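Local coordinates for pyruvate carboxylase n-terminal domain (Aquifex aeolicus, PDB 1ULZ), which belongs to the ATP-grasp superfamily and forms the biotin carboxylase subunit of a pyruvate carboxylase, at residues G166-R171 against V177-Q182; E274-Q279 against Y284-N289; A8-I13 against P379-M384; E239-L244 against E300-I305. The protein carries 1 engineered substitution. One frame throughout, in Å; residues are numbered along the deposited sequence.

Contact 1: residues G166-R171 against V177-Q182; sequences GIRICR and VKNYEQ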
loop_
_atom_site.group_PDB
_atom_site.type_symbol
_atom_site.label_atom_id
_atom_site.label_comp_id
_atom_site.label_asym_id
_atom_site.label_seq_id
_atom_site.Cartn_x
_atom_site.Cartn_y
_atom_site.Cartn_z
ATOM N N GLY A 166 -47.565 9.956 -2.081
ATOM C CA GLY A 166 -46.439 10.382 -1.268
ATOM C C GLY A 166 -46.424 9.695 0.085
ATOM O O GLY A 166 -47.482 9.439 0.668
ATOM N N ILE A 167 -45.229 9.379 0.579
ATOM C CA ILE A 167 -45.073 8.726 1.877
ATOM C C ILE A 167 -45.428 9.718 2.977
ATOM O O ILE A 167 -45.139 10.905 2.864
ATOM C CB ILE A 167 -43.612 8.228 2.086
ATOM C CG1 ILE A 167 -43.425 6.853 1.442
ATOM C CG2 ILE A 167 -43.287 8.142 3.567
ATOM C CD1 ILE A 167 -43.758 6.799 -0.023
ATOM N N ARG A 168 -46.068 9.237 4.036
ATOM C CA ARG A 168 -46.452 10.109 5.136
ATOM C C ARG A 168 -45.788 9.687 6.447
ATOM O O ARG A 168 -46.008 8.585 6.940
ATOM C CB ARG A 168 -47.974 10.100 5.307
ATOM C CG ARG A 168 -48.767 10.475 4.053
ATOM C CD ARG A 168 -50.256 10.150 4.248
ATOM N NE ARG A 168 -51.074 10.392 3.055
ATOM C CZ ARG A 168 -51.416 11.601 2.631
ATOM N NH1 ARG A 168 -51.002 12.657 3.307
ATOM N NH2 ARG A 168 -52.176 11.752 1.556
ATOM N N ILE A 169 -44.977 10.575 7.009
ATOM C CA ILE A 169 -44.299 10.290 8.265
ATOM C C ILE A 169 -45.244 10.543 9.441
ATOM O O ILE A 169 -45.879 11.592 9.521
ATOM C CB ILE A 169 -43.051 11.177 8.432
ATOM C CG1 ILE A 169 -42.085 10.939 7.274
ATOM C CG2 ILE A 169 -42.362 10.868 9.740
ATOM C CD1 ILE A 169 -40.860 11.842 7.322
ATOM N N CYS A 170 -45.343 9.566 10.334
ATOM C CA CYS A 170 -46.192 9.667 11.520
ATOM C C CYS A 170 -45.260 9.540 12.733
ATOM O O CYS A 170 -44.675 8.481 12.959
ATOM C CB CYS A 170 -47.223 8.531 11.534
ATOM S SG CYS A 170 -48.090 8.245 9.960
ATOM N N ARG A 171 -45.132 10.610 13.512
ATOM C CA ARG A 171 -44.237 10.607 14.668
ATOM C C ARG A 171 -44.867 10.234 16.011
ATOM O O ARG A 171 -44.169 10.081 17.011
ATOM C CB ARG A 171 -43.536 11.966 14.768
ATOM C CG ARG A 171 -42.630 12.247 13.566
ATOM C CD ARG A 171 -41.801 13.519 13.727
ATOM N NE ARG A 171 -40.974 13.769 12.544
ATOM C CZ ARG A 171 -39.855 13.107 12.253
ATOM N NH1 ARG A 171 -39.408 12.147 13.059
ATOM N NH2 ARG A 171 -39.182 13.399 11.146
ATOM N N VAL A 177 -53.231 8.709 13.080
ATOM C CA VAL A 177 -54.675 8.806 12.892
ATOM C C VAL A 177 -55.027 9.813 11.801
ATOM O O VAL A 177 -55.800 9.505 10.894
ATOM C CB VAL A 177 -55.374 9.190 14.215
ATOM C CG1 VAL A 177 -56.829 9.577 13.963
ATOM C CG2 VAL A 177 -55.299 8.013 15.182
ATOM N N LYS A 178 -54.442 11.004 11.879
ATOM C CA LYS A 178 -54.703 12.041 10.886
ATOM C C LYS A 178 -54.230 11.661 9.482
ATOM O O LYS A 178 -54.919 11.933 8.497
ATOM C CB LYS A 178 -54.058 13.355 11.334
ATOM C CG LYS A 178 -54.767 13.960 12.542
ATOM C CD LYS A 178 -53.988 15.101 13.185
ATOM C CE LYS A 178 -54.832 15.753 14.292
ATOM N NZ LYS A 178 -54.169 16.920 14.924
ATOM N N ASN A 179 -53.063 11.027 9.386
ATOM C CA ASN A 179 -52.547 10.611 8.089
ATOM C C ASN A 179 -53.373 9.471 7.509
ATOM O O ASN A 179 -53.567 9.389 6.296
ATOM C CB ASN A 179 -51.084 10.172 8.195
ATOM C CG ASN A 179 -50.135 11.342 8.320
ATOM O OD1 ASN A 179 -50.302 12.355 7.650
ATOM N ND2 ASN A 179 -49.124 11.204 9.173
ATOM N N TYR A 180 -53.851 8.587 8.378
ATOM C CA TYR A 180 -54.650 7.457 7.928
ATOM C C TYR A 180 -55.980 7.939 7.354
ATOM O O TYR A 180 -56.428 7.455 6.320
ATOM C CB TYR A 180 -54.927 6.491 9.087
ATOM C CG TYR A 180 -55.563 5.195 8.635
ATOM C CD1 TYR A 180 -54.784 4.084 8.333
ATOM C CD2 TYR A 180 -56.939 5.098 8.459
ATOM C CE1 TYR A 180 -55.356 2.911 7.867
ATOM C CE2 TYR A 180 -57.522 3.930 7.992
ATOM C CZ TYR A 180 -56.727 2.840 7.697
ATOM O OH TYR A 180 -57.299 1.672 7.227
ATOM N N GLU A 181 -56.605 8.896 8.030
ATOM C CA GLU A 181 -57.886 9.423 7.579
ATOM C C GLU A 181 -57.751 10.209 6.280
ATOM O O GLU A 181 -58.574 10.064 5.372
ATOM C CB GLU A 181 -58.503 10.292 8.675
ATOM C CG GLU A 181 -58.534 9.576 10.015
ATOM C CD GLU A 181 -59.432 10.240 11.036
ATOM O OE1 GLU A 181 -59.420 11.486 11.139
ATOM O OE2 GLU A 181 -60.143 9.507 11.753
ATOM N N GLN A 182 -56.705 11.028 6.186
ATOM C CA GLN A 182 -56.470 11.824 4.986
ATOM C C GLN A 182 -56.204 10.921 3.795
ATOM O O GLN A 182 -56.670 11.182 2.681
ATOM C CB GLN A 182 -55.275 12.754 5.191
ATOM C CG GLN A 182 -54.867 13.553 3.949
ATOM C CD GLN A 182 -55.994 14.412 3.379
ATOM O OE1 GLN A 182 -56.755 15.037 4.123
ATOM N NE2 GLN A 182 -56.091 14.459 2.051
#

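Contact 2: residues E274-Q279 against Y284-N289; sequences EFIADQ and YFIEMN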
loop_
_atom_site.group_PDB
_atom_site.type_symbol
_atom_site.label_atom_id
_atom_site.label_comp_id
_atom_site.label_asym_id
_atom_site.label_seq_id
_atom_site.Cartn_x
_atom_site.Cartn_y
_atom_site.Cartn_z
ATOM N N GLU A 274 -26.310 -5.670 1.964
ATOM C CA GLU A 274 -26.480 -4.281 2.369
ATOM C C GLU A 274 -27.612 -4.093 3.379
ATOM O O GLU A 274 -28.697 -4.651 3.220
ATOM C CB GLU A 274 -26.705 -3.406 1.123
ATOM C CG GLU A 274 -25.502 -3.438 0.164
ATOM C CD GLU A 274 -25.577 -2.427 -0.977
ATOM O OE1 GLU A 274 -24.529 -2.207 -1.633
ATOM O OE2 GLU A 274 -26.664 -1.858 -1.228
ATOM N N PHE A 275 -27.328 -3.324 4.431
ATOM C CA PHE A 275 -28.289 -3.022 5.494
ATOM C C PHE A 275 -28.354 -1.511 5.710
ATOM O O PHE A 275 -27.557 -0.751 5.161
ATOM C CB PHE A 275 -27.857 -3.605 6.851
ATOM C CG PHE A 275 -27.718 -5.103 6.890
ATOM C CD1 PHE A 275 -26.593 -5.726 6.382
ATOM C CD2 PHE A 275 -28.699 -5.882 7.483
ATOM C CE1 PHE A 275 -26.446 -7.103 6.469
ATOM C CE2 PHE A 275 -28.558 -7.257 7.572
ATOM C CZ PHE A 275 -27.431 -7.869 7.065
ATOM N N ILE A 276 -29.320 -1.088 6.518
ATOM C CA ILE A 276 -29.446 0.307 6.908
ATOM C C ILE A 276 -29.419 0.213 8.421
ATOM O O ILE A 276 -30.034 -0.681 9.001
ATOM C CB ILE A 276 -30.766 0.959 6.450
ATOM C CG1 ILE A 276 -31.961 0.126 6.900
ATOM C CG2 ILE A 276 -30.761 1.131 4.950
ATOM C CD1 ILE A 276 -33.275 0.705 6.454
ATOM N N ALA A 277 -28.680 1.103 9.067
ATOM C CA ALA A 277 -28.589 1.066 10.519
ATOM C C ALA A 277 -29.254 2.289 11.110
ATOM O O ALA A 277 -29.212 3.368 10.517
ATOM C CB ALA A 277 -27.133 1.007 10.951
ATOM N N ASP A 278 -29.873 2.123 12.275
ATOM C CA ASP A 278 -30.517 3.254 12.921
ATOM C C ASP A 278 -29.516 3.857 13.894
ATOM O O ASP A 278 -28.398 3.349 14.040
ATOM C CB ASP A 278 -31.799 2.827 13.657
ATOM C CG ASP A 278 -31.538 1.845 14.784
ATOM O OD1 ASP A 278 -30.434 1.868 15.362
ATOM O OD2 ASP A 278 -32.452 1.058 15.114
ATOM N N GLN A 279 -29.919 4.937 14.556
ATOM C CA GLN A 279 -29.054 5.631 15.504
ATOM C C GLN A 279 -28.519 4.753 16.624
ATOM O O GLN A 279 -27.503 5.075 17.232
ATOM C CB GLN A 279 -29.798 6.828 16.116
ATOM C CG GLN A 279 -30.149 7.920 15.113
ATOM C CD GLN A 279 -30.804 9.125 15.769
ATOM O OE1 GLN A 279 -31.415 9.960 15.095
ATOM N NE2 GLN A 279 -30.677 9.223 17.091
ATOM N N TYR A 284 -30.976 -3.537 9.461
ATOM C CA TYR A 284 -32.133 -4.074 8.759
ATOM C C TYR A 284 -31.704 -4.341 7.311
ATOM O O TYR A 284 -31.265 -3.432 6.607
ATOM C CB TYR A 284 -33.294 -3.077 8.784
ATOM C CG TYR A 284 -33.612 -2.515 10.152
ATOM C CD1 TYR A 284 -32.932 -1.404 10.645
ATOM C CD2 TYR A 284 -34.611 -3.074 10.942
ATOM C CE1 TYR A 284 -33.240 -0.862 11.876
ATOM C CE2 TYR A 284 -34.926 -2.537 12.182
ATOM C CZ TYR A 284 -34.240 -1.430 12.642
ATOM O OH TYR A 284 -34.561 -0.875 13.864
ATOM N N PHE A 285 -31.830 -5.590 6.878
ATOM C CA PHE A 285 -31.438 -5.987 5.528
ATOM C C PHE A 285 -32.252 -5.309 4.436
ATOM O O PHE A 285 -33.472 -5.198 4.531
ATOM C CB PHE A 285 -31.531 -7.508 5.390
ATOM C CG PHE A 285 -31.252 -8.018 4.005
ATOM C CD1 PHE A 285 -32.260 -8.075 3.055
ATOM C CD2 PHE A 285 -29.985 -8.454 3.657
ATOM C CE1 PHE A 285 -32.010 -8.563 1.782
ATOM C CE2 PHE A 285 -29.726 -8.943 2.384
ATOM C CZ PHE A 285 -30.738 -9.000 1.445
ATOM N N ILE A 286 -31.553 -4.859 3.396
ATOM C CA ILE A 286 -32.169 -4.182 2.261
ATOM C C ILE A 286 -32.047 -5.009 0.985
ATOM O O ILE A 286 -33.041 -5.252 0.297
ATOM C CB ILE A 286 -31.504 -2.813 2.003
ATOM C CG1 ILE A 286 -31.731 -1.880 3.195
ATOM C CG2 ILE A 286 -32.067 -2.202 0.728
ATOM C CD1 ILE A 286 -33.188 -1.560 3.449
ATOM N N GLU A 287 -30.822 -5.425 0.664
ATOM C CA GLU A 287 -30.570 -6.223 -0.531
ATOM C C GLU A 287 -29.149 -6.776 -0.547
ATOM O O GLU A 287 -28.319 -6.423 0.291
ATOM C CB GLU A 287 -30.785 -5.387 -1.789
ATOM C CG GLU A 287 -29.738 -4.303 -1.985
ATOM C CD GLU A 287 -29.979 -3.504 -3.244
ATOM O OE1 GLU A 287 -30.163 -4.136 -4.308
ATOM O OE2 GLU A 287 -29.980 -2.254 -3.177
ATOM N N MET A 288 -28.875 -7.636 -1.524
ATOM C CA MET A 288 -27.564 -8.254 -1.649
ATOM C C MET A 288 -27.003 -8.196 -3.060
ATOM O O MET A 288 -27.667 -8.590 -4.020
ATOM C CB MET A 288 -27.635 -9.716 -1.195
ATOM C CG MET A 288 -26.405 -10.549 -1.548
ATOM S SD MET A 288 -26.464 -12.219 -0.834
ATOM C CE MET A 288 -24.761 -12.475 -0.361
ATOM N N ASN A 289 -25.782 -7.683 -3.182
ATOM C CA ASN A 289 -25.111 -7.614 -4.473
ATOM C C ASN A 289 -24.359 -8.942 -4.588
ATOM O O ASN A 289 -23.497 -9.255 -3.758
ATOM C CB ASN A 289 -24.106 -6.454 -4.521
ATOM C CG ASN A 289 -24.731 -5.110 -4.175
ATOM O OD1 ASN A 289 -25.787 -4.752 -4.693
ATOM N ND2 ASN A 289 -24.066 -4.352 -3.304
#

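Contact 3: residues A8-I13 against P379-M384; sequences ANRGEI and PYYDSM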
loop_
_atom_site.group_PDB
_atom_site.type_symbol
_atom_site.label_atom_id
_atom_site.label_comp_id
_atom_site.label_asym_id
_atom_site.label_seq_id
_atom_site.Cartn_x
_atom_site.Cartn_y
_atom_site.Cartn_z
ATOM N N ALA A 8 -14.546 -9.772 -18.461
ATOM C CA ALA A 8 -15.673 -9.139 -19.128
ATOM C C ALA A 8 -15.963 -7.779 -18.507
ATOM O O ALA A 8 -17.094 -7.484 -18.122
ATOM C CB ALA A 8 -16.905 -10.030 -19.044
ATOM N N ASN A 9 -14.930 -6.953 -18.394
ATOM C CA ASN A 9 -15.117 -5.627 -17.837
ATOM C C ASN A 9 -14.039 -4.665 -18.328
ATOM O O ASN A 9 -13.325 -4.957 -19.288
ATOM C CB ASN A 9 -15.147 -5.685 -16.305
ATOM C CG ASN A 9 -16.109 -4.673 -15.708
ATOM O OD1 ASN A 9 -15.984 -3.469 -15.934
ATOM N ND2 ASN A 9 -17.079 -5.160 -14.944
ATOM N N ARG A 10 -13.915 -3.525 -17.660
ATOM C CA ARG A 10 -12.962 -2.500 -18.070
ATOM C C ARG A 10 -12.555 -1.619 -16.896
ATOM O O ARG A 10 -12.831 -1.934 -15.738
ATOM C CB ARG A 10 -13.624 -1.622 -19.134
ATOM C CG ARG A 10 -14.993 -1.105 -18.681
ATOM C CD ARG A 10 -15.568 -0.048 -19.617
ATOM N NE ARG A 10 -14.788 1.184 -19.609
ATOM C CZ ARG A 10 -14.683 2.000 -18.563
ATOM N NH1 ARG A 10 -15.313 1.720 -17.433
ATOM N NH2 ARG A 10 -13.945 3.098 -18.647
ATOM N N GLY A 11 -11.908 -0.502 -17.214
ATOM C CA GLY A 11 -11.500 0.443 -16.193
ATOM C C GLY A 11 -10.643 -0.113 -15.076
ATOM O O GLY A 11 -9.896 -1.075 -15.270
ATOM N N GLU A 12 -10.760 0.496 -13.897
ATOM C CA GLU A 12 -9.971 0.080 -12.745
ATOM C C GLU A 12 -10.235 -1.356 -12.302
ATOM O O GLU A 12 -9.305 -2.052 -11.910
ATOM C CB GLU A 12 -10.184 1.044 -11.566
ATOM C CG GLU A 12 -11.547 0.970 -10.881
ATOM C CD GLU A 12 -11.636 -0.138 -9.850
ATOM O OE1 GLU A 12 -10.592 -0.705 -9.485
ATOM O OE2 GLU A 12 -12.750 -0.438 -9.387
ATOM N N ILE A 13 -11.486 -1.813 -12.367
ATOM C CA ILE A 13 -11.767 -3.176 -11.939
ATOM C C ILE A 13 -11.106 -4.216 -12.846
ATOM O O ILE A 13 -10.661 -5.257 -12.366
ATOM C CB ILE A 13 -13.288 -3.461 -11.830
ATOM C CG1 ILE A 13 -13.499 -4.735 -11.010
ATOM C CG2 ILE A 13 -13.913 -3.625 -13.207
ATOM C CD1 ILE A 13 -12.908 -4.673 -9.611
ATOM N N PRO A 379 -18.203 9.756 -22.453
ATOM C CA PRO A 379 -19.560 9.860 -21.911
ATOM C C PRO A 379 -20.298 8.522 -21.870
ATOM O O PRO A 379 -21.464 8.461 -21.475
ATOM C CB PRO A 379 -20.222 10.841 -22.864
ATOM C CG PRO A 379 -19.631 10.422 -24.180
ATOM C CD PRO A 379 -18.159 10.220 -23.853
ATOM N N TYR A 380 -19.609 7.453 -22.263
ATOM C CA TYR A 380 -20.208 6.121 -22.304
ATOM C C TYR A 380 -20.166 5.322 -20.999
ATOM O O TYR A 380 -21.085 4.549 -20.714
ATOM C CB TYR A 380 -19.531 5.307 -23.401
ATOM C CG TYR A 380 -19.424 6.055 -24.706
ATOM C CD1 TYR A 380 -18.189 6.286 -25.296
ATOM C CD2 TYR A 380 -20.558 6.551 -25.337
ATOM C CE1 TYR A 380 -18.086 6.993 -26.480
ATOM C CE2 TYR A 380 -20.464 7.261 -26.521
ATOM C CZ TYR A 380 -19.228 7.479 -27.087
ATOM O OH TYR A 380 -19.132 8.192 -28.264
ATOM N N TYR A 381 -19.102 5.499 -20.218
ATOM C CA TYR A 381 -18.943 4.764 -18.963
ATOM C C TYR A 381 -18.855 5.697 -17.759
ATOM O O TYR A 381 -18.982 6.915 -17.901
ATOM C CB TYR A 381 -17.677 3.906 -19.024
ATOM C CG TYR A 381 -17.495 3.185 -20.341
ATOM C CD1 TYR A 381 -16.524 3.589 -21.247
ATOM C CD2 TYR A 381 -18.301 2.102 -20.679
ATOM C CE1 TYR A 381 -16.357 2.934 -22.457
ATOM C CE2 TYR A 381 -18.145 1.443 -21.883
ATOM C CZ TYR A 381 -17.173 1.861 -22.767
ATOM O OH TYR A 381 -17.011 1.198 -23.960
ATOM N N ASP A 382 -18.616 5.123 -16.581
ATOM C CA ASP A 382 -18.520 5.913 -15.354
ATOM C C ASP A 382 -17.411 6.963 -15.422
ATOM O O ASP A 382 -16.517 6.904 -16.272
ATOM C CB ASP A 382 -18.297 5.000 -14.142
ATOM C CG ASP A 382 -16.955 4.295 -14.181
ATOM O OD1 ASP A 382 -16.939 3.046 -14.243
ATOM O OD2 ASP A 382 -15.913 4.989 -14.149
ATOM N N SER A 383 -17.472 7.925 -14.512
ATOM C CA SER A 383 -16.493 9.001 -14.473
ATOM C C SER A 383 -15.357 8.781 -13.473
ATOM O O SER A 383 -14.606 9.707 -13.173
ATOM C CB SER A 383 -17.209 10.309 -14.152
ATOM O OG SER A 383 -18.013 10.153 -12.993
ATOM N N MET A 384 -15.223 7.557 -12.971
ATOM C CA MET A 384 -14.180 7.237 -12.000
ATOM C C MET A 384 -12.774 7.332 -12.595
ATOM O O MET A 384 -12.506 6.804 -13.674
ATOM C CB MET A 384 -14.407 5.825 -11.446
ATOM C CG MET A 384 -13.499 5.432 -10.272
ATOM S SD MET A 384 -13.913 3.772 -9.609
ATOM C CE MET A 384 -15.620 4.071 -9.064
#

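Contact 4: residues E239-L244 against E300-I305; sequences EIAPSL and EMVTGI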
loop_
_atom_site.group_PDB
_atom_site.type_symbol
_atom_site.label_atom_id
_atom_site.label_comp_id
_atom_site.label_asym_id
_atom_site.label_seq_id
_atom_site.Cartn_x
_atom_site.Cartn_y
_atom_site.Cartn_z
ATOM N N GLU A 239 -16.057 5.508 1.690
ATOM C CA GLU A 239 -16.408 4.277 2.394
ATOM C C GLU A 239 -15.337 3.934 3.429
ATOM O O GLU A 239 -14.156 4.195 3.214
ATOM C CB GLU A 239 -16.536 3.114 1.407
ATOM C CG GLU A 239 -17.479 3.360 0.240
ATOM C CD GLU A 239 -16.750 3.641 -1.062
ATOM O OE1 GLU A 239 -17.428 3.781 -2.097
ATOM O OE2 GLU A 239 -15.503 3.720 -1.061
ATOM N N ILE A 240 -15.747 3.349 4.552
ATOM C CA ILE A 240 -14.798 2.968 5.595
ATOM C C ILE A 240 -15.018 1.537 6.090
ATOM O O ILE A 240 -16.081 0.948 5.879
ATOM C CB ILE A 240 -14.883 3.906 6.827
ATOM C CG1 ILE A 240 -16.148 3.602 7.632
ATOM C CG2 ILE A 240 -14.896 5.364 6.379
ATOM C CD1 ILE A 240 -16.191 4.290 8.982
ATOM N N ALA A 241 -14.001 0.989 6.747
ATOM C CA ALA A 241 -14.065 -0.353 7.316
ATOM C C ALA A 241 -13.059 -0.450 8.451
ATOM O O ALA A 241 -11.938 0.034 8.335
ATOM C CB ALA A 241 -13.756 -1.427 6.254
ATOM N N PRO A 242 -13.492 -0.992 9.599
ATOM C CA PRO A 242 -14.875 -1.453 9.747
ATOM C C PRO A 242 -15.689 -0.206 10.092
ATOM O O PRO A 242 -15.173 0.906 9.973
ATOM C CB PRO A 242 -14.784 -2.428 10.910
ATOM C CG PRO A 242 -13.730 -1.788 11.780
ATOM C CD PRO A 242 -12.681 -1.344 10.780
ATOM N N SER A 243 -16.942 -0.368 10.507
ATOM C CA SER A 243 -17.738 0.806 10.871
ATOM C C SER A 243 -17.390 1.216 12.301
ATOM O O SER A 243 -16.726 0.471 13.026
ATOM C CB SER A 243 -19.245 0.517 10.768
ATOM O OG SER A 243 -19.696 -0.295 11.835
ATOM N N LEU A 244 -17.831 2.402 12.702
ATOM C CA LEU A 244 -17.561 2.898 14.050
ATOM C C LEU A 244 -18.736 2.658 15.005
ATOM O O LEU A 244 -18.608 2.858 16.212
ATOM C CB LEU A 244 -17.246 4.394 14.003
ATOM C CG LEU A 244 -16.043 4.802 13.153
ATOM C CD1 LEU A 244 -16.085 6.297 12.882
ATOM C CD2 LEU A 244 -14.764 4.404 13.860
ATOM N N GLU A 300 -10.278 -5.376 2.669
ATOM C CA GLU A 300 -9.015 -6.081 2.479
ATOM C C GLU A 300 -7.947 -5.474 3.393
ATOM O O GLU A 300 -7.165 -6.197 4.010
ATOM C CB GLU A 300 -8.560 -6.002 1.011
ATOM C CG GLU A 300 -9.393 -6.851 0.046
ATOM C CD GLU A 300 -8.908 -6.791 -1.402
ATOM O OE1 GLU A 300 -9.313 -7.657 -2.203
ATOM O OE2 GLU A 300 -8.131 -5.881 -1.748
ATOM N N MET A 301 -7.937 -4.146 3.494
ATOM C CA MET A 301 -6.957 -3.447 4.324
ATOM C C MET A 301 -7.046 -3.796 5.811
ATOM O O MET A 301 -6.026 -3.953 6.472
ATOM C CB MET A 301 -7.112 -1.929 4.193
ATOM C CG MET A 301 -7.184 -1.388 2.779
ATOM S SD MET A 301 -5.656 -1.566 1.878
ATOM C CE MET A 301 -4.723 -0.174 2.532
ATOM N N VAL A 302 -8.261 -3.899 6.342
ATOM C CA VAL A 302 -8.422 -4.197 7.762
ATOM C C VAL A 302 -8.443 -5.684 8.140
ATOM O O VAL A 302 -8.356 -6.015 9.320
ATOM C CB VAL A 302 -9.679 -3.497 8.324
ATOM C CG1 VAL A 302 -9.547 -1.997 8.138
ATOM C CG2 VAL A 302 -10.931 -3.999 7.620
ATOM N N THR A 303 -8.555 -6.574 7.156
ATOM C CA THR A 303 -8.548 -8.012 7.438
ATOM C C THR A 303 -7.320 -8.686 6.826
ATOM O O THR A 303 -6.952 -9.789 7.215
ATOM C CB THR A 303 -9.782 -8.736 6.877
ATOM O OG1 THR A 303 -9.757 -8.671 5.447
ATOM C CG2 THR A 303 -11.061 -8.114 7.415
ATOM N N GLY A 304 -6.699 -8.019 5.862
ATOM C CA GLY A 304 -5.519 -8.575 5.221
ATOM C C GLY A 304 -5.817 -9.754 4.317
ATOM O O GLY A 304 -4.936 -10.567 4.043
ATOM N N ILE A 305 -7.058 -9.842 3.849
ATOM C CA ILE A 305 -7.486 -10.927 2.970
ATOM C C ILE A 305 -7.748 -10.413 1.544
ATOM O O ILE A 305 -8.504 -9.461 1.342
ATOM C CB ILE A 305 -8.767 -11.598 3.526
ATOM C CG1 ILE A 305 -8.495 -12.125 4.945
ATOM C CG2 ILE A 305 -9.215 -12.720 2.596
ATOM C CD1 ILE A 305 -9.724 -12.658 5.666
#

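Contact 1: residues G166-R171 against V177-Q182
The guanidinium of Arg-168 carries the methylene CG of Gln-182 over one face, at 4.0 Å from NH1, while the backbone oxygen of Asn-179 approaches the same group obliquely. The Asn-179 amide is inclined by 30° to this guanidinium, the two side chains crossing at a slant, whereas the Gln-182 amide is turned much further, by 57°. The setting is the small alpha/beta subdomain of the ATP-grasp fold, where strand 168-170, at the edge of a three-stranded antiparallel sheet, is followed directly by helix 173-189, which folds back across it. Strand and helix run close to antiparallel, and their axes approach to 8.8 Å. In biotin carboxylases this subdomain is generally described as a mobile lid.

Arg-168 stretches from CG to NE and reaches along the helix. Its aliphatic part does much of the packing, with CB 3.9 Å from Asn-179 CG and CD against the Asn-179 backbone and CB. The charged end passes beyond Asn-179 to a salt bridge with Glu-186, one turn past Gln-182. Gln-182 turns its NE2 to that same glutamate, so two side chains of the contact converge on one carboxylate near the surface.

On the inner side, Asn-179 leans on Leu-156 of the central strand 154-158. Its CG stands anti to its own carbonyl carbon (chi1 -76°), which swings the amide toward the strand. There ND2 gives two weak hydrogen bonds: a bent one of 3.3 Å to Ile-169 O, and a straighter one of 3.2 Å to SG of the buried Cys-170.

Contact 2: residues E274-Q279 against Y284-N289
Phe-275 and Phe-285 form a T-shaped pair across the hairpin: the edge of Phe-285 points at the face of Phe-275, with centroids 5.8 Å apart and planes at 86°. This non-hydrogen-bonded pair is buried and dense, and Phe-275 CE2 also meets Phe-285 CB at 3.7 Å. Next to it a classic beta bulge places Ile-286 and Glu-287 opposite Glu-274. Glu-274 O takes Ile-286 N at 2.9 Å and, more weakly, Glu-287 N, while Glu-274 N bonds to Glu-287 O. Ile-276 packs as closely, its CG2 3.6 Å from Ile-286 CG1.

From the sheet face opposite the phenylalanines, Glu-274 extends to Asn-289, whose ND2, also bonded to Gln-293, meets OE1 at 2.8 Å from well above the carboxylate plane. Its OE2 lies 3.9 Å from the like-charged Glu-287 OE2.

The turn end is looser: among partly exposed residues a single side-chain bond spans the strands, Tyr-284 OH donating to Asp-278 OD2 over 3.1 Å on the anti side. The other oxygen of Asp-278 holds the turn through Glu-280 N.

In the large antiparallel sheet of the ATP-grasp core, strand 269-277 lies between strands 283-289 and 206-214, while Phe-285 makes a backbone bond to Pro-128 and packs on Val-127.

Contact 3: residues A8-I13 against P379-M384
Stacking dominates where Arg-10 meets Tyr-381. The guanidinium lies flat on the ring, planes 12° apart, and its CZ stands 4.0 Å from the ring centroid, off-centre, as a cation-pi contact. Arg-10 CD sits more squarely over the same face, a CH-pi contact at 3.7 Å from the centroid. A bend at chi3 (-67°) lets methylene and guanidinium share that face, while Tyr-380 CB covers the opposite one. Tyr-381 is tied at its far end by a hydrogen bond from OH to Pro-55 O.

The contact joins two domains distant in sequence: Arg-10 lies between the first strand of the Rossmann-like parallel sheet and the helix that follows it, and Tyr-381 lies in the loop that leads into strand 384-392 of the C-terminal domain.

Charge adds less across the interface. Arg-10 NH1 forms a long salt bridge of 3.8 Å to Asp-382 OD1, at the guanidinium edge, but NH2 has a stronger partner in Glu-36. Asp-382 OD2 is engaged in an Asx turn, accepting Met-384 N at 2.9 Å.

Away from the ring, Glu-12 CG meets Met-384 SD at 3.9 Å; the Glu-12 carboxylate binds Tyr-81 OH and Lys-387 NZ.

Contact 4: residues E239-L244 against E300-I305
Val-302, the residue that packs on Ala-241 and Pro-242, rides on a last helical turn gathered round the carbonyl oxygen of Glu-300. The distance from Glu-300 O to its donor Gly-304 N is 2.6 Å. A second, weak bond to Glu-300 O comes from Thr-303 N at 3.5 Å. Gly-304 then leaves the helix with positive phi (71°), and a further weak bond of 3.3 Å from Ile-305 N to Thr-303 OG1 steadies the exit.

Across the contact the two methyls of Val-302 divide the work. CG1 comes within 3.1 Å of Ala-241 O, a tight carbon-to-oxygen approach, and lies 4.2 Å from Pro-242 CD. CG2 faces Ala-241 CB at 4.1 Å. The peptide bond before Pro-242 is cis, which puts the proline CD on the same side as Ala-241 O; a single methyl can therefore touch both. With CG1 anti to the carbonyl carbon (chi1 -60°), both methyls of Val-302 face the strand end, CG1 at its carbonyl and beside the proline, CG2 against the alanine methyl.

All three residues are buried, and the surface they share is small. Ala-333 of the adjoining strand 332-339 and Trp-391 also pack on Val-302, closing in the same apolar cluster. On the helix, the Glu-300 carboxylate is bound by Arg-16 and Arg-366, and its side chain also packs on Phe-363 of the second subunit.

The arrangement is a helix C-terminus laid against a strand end followed by a cis-proline, within the ATP-grasp core where its large antiparallel sheet continues into the strands of the C-terminal domain.

Overall arrangement
From the N terminus, contact 3 opens first, just after the first strand of the Rossmann-like sheet, and closes only at 379-384, so the other three lie nested within its loop and the first and last domains are brought together. Contact 1 closes early, a short strand-to-helix link in the outlying subdomain, its centre about 43 Å from that of contact 3 on the opposite side of the chain's centre. Contact 4 then opens at 239-244 and encloses contact 2, a local hairpin, before closing at 300-305. Contacts 2 and 4 reach the same large sheet, their centres about 18 Å apart. None of the four touches another.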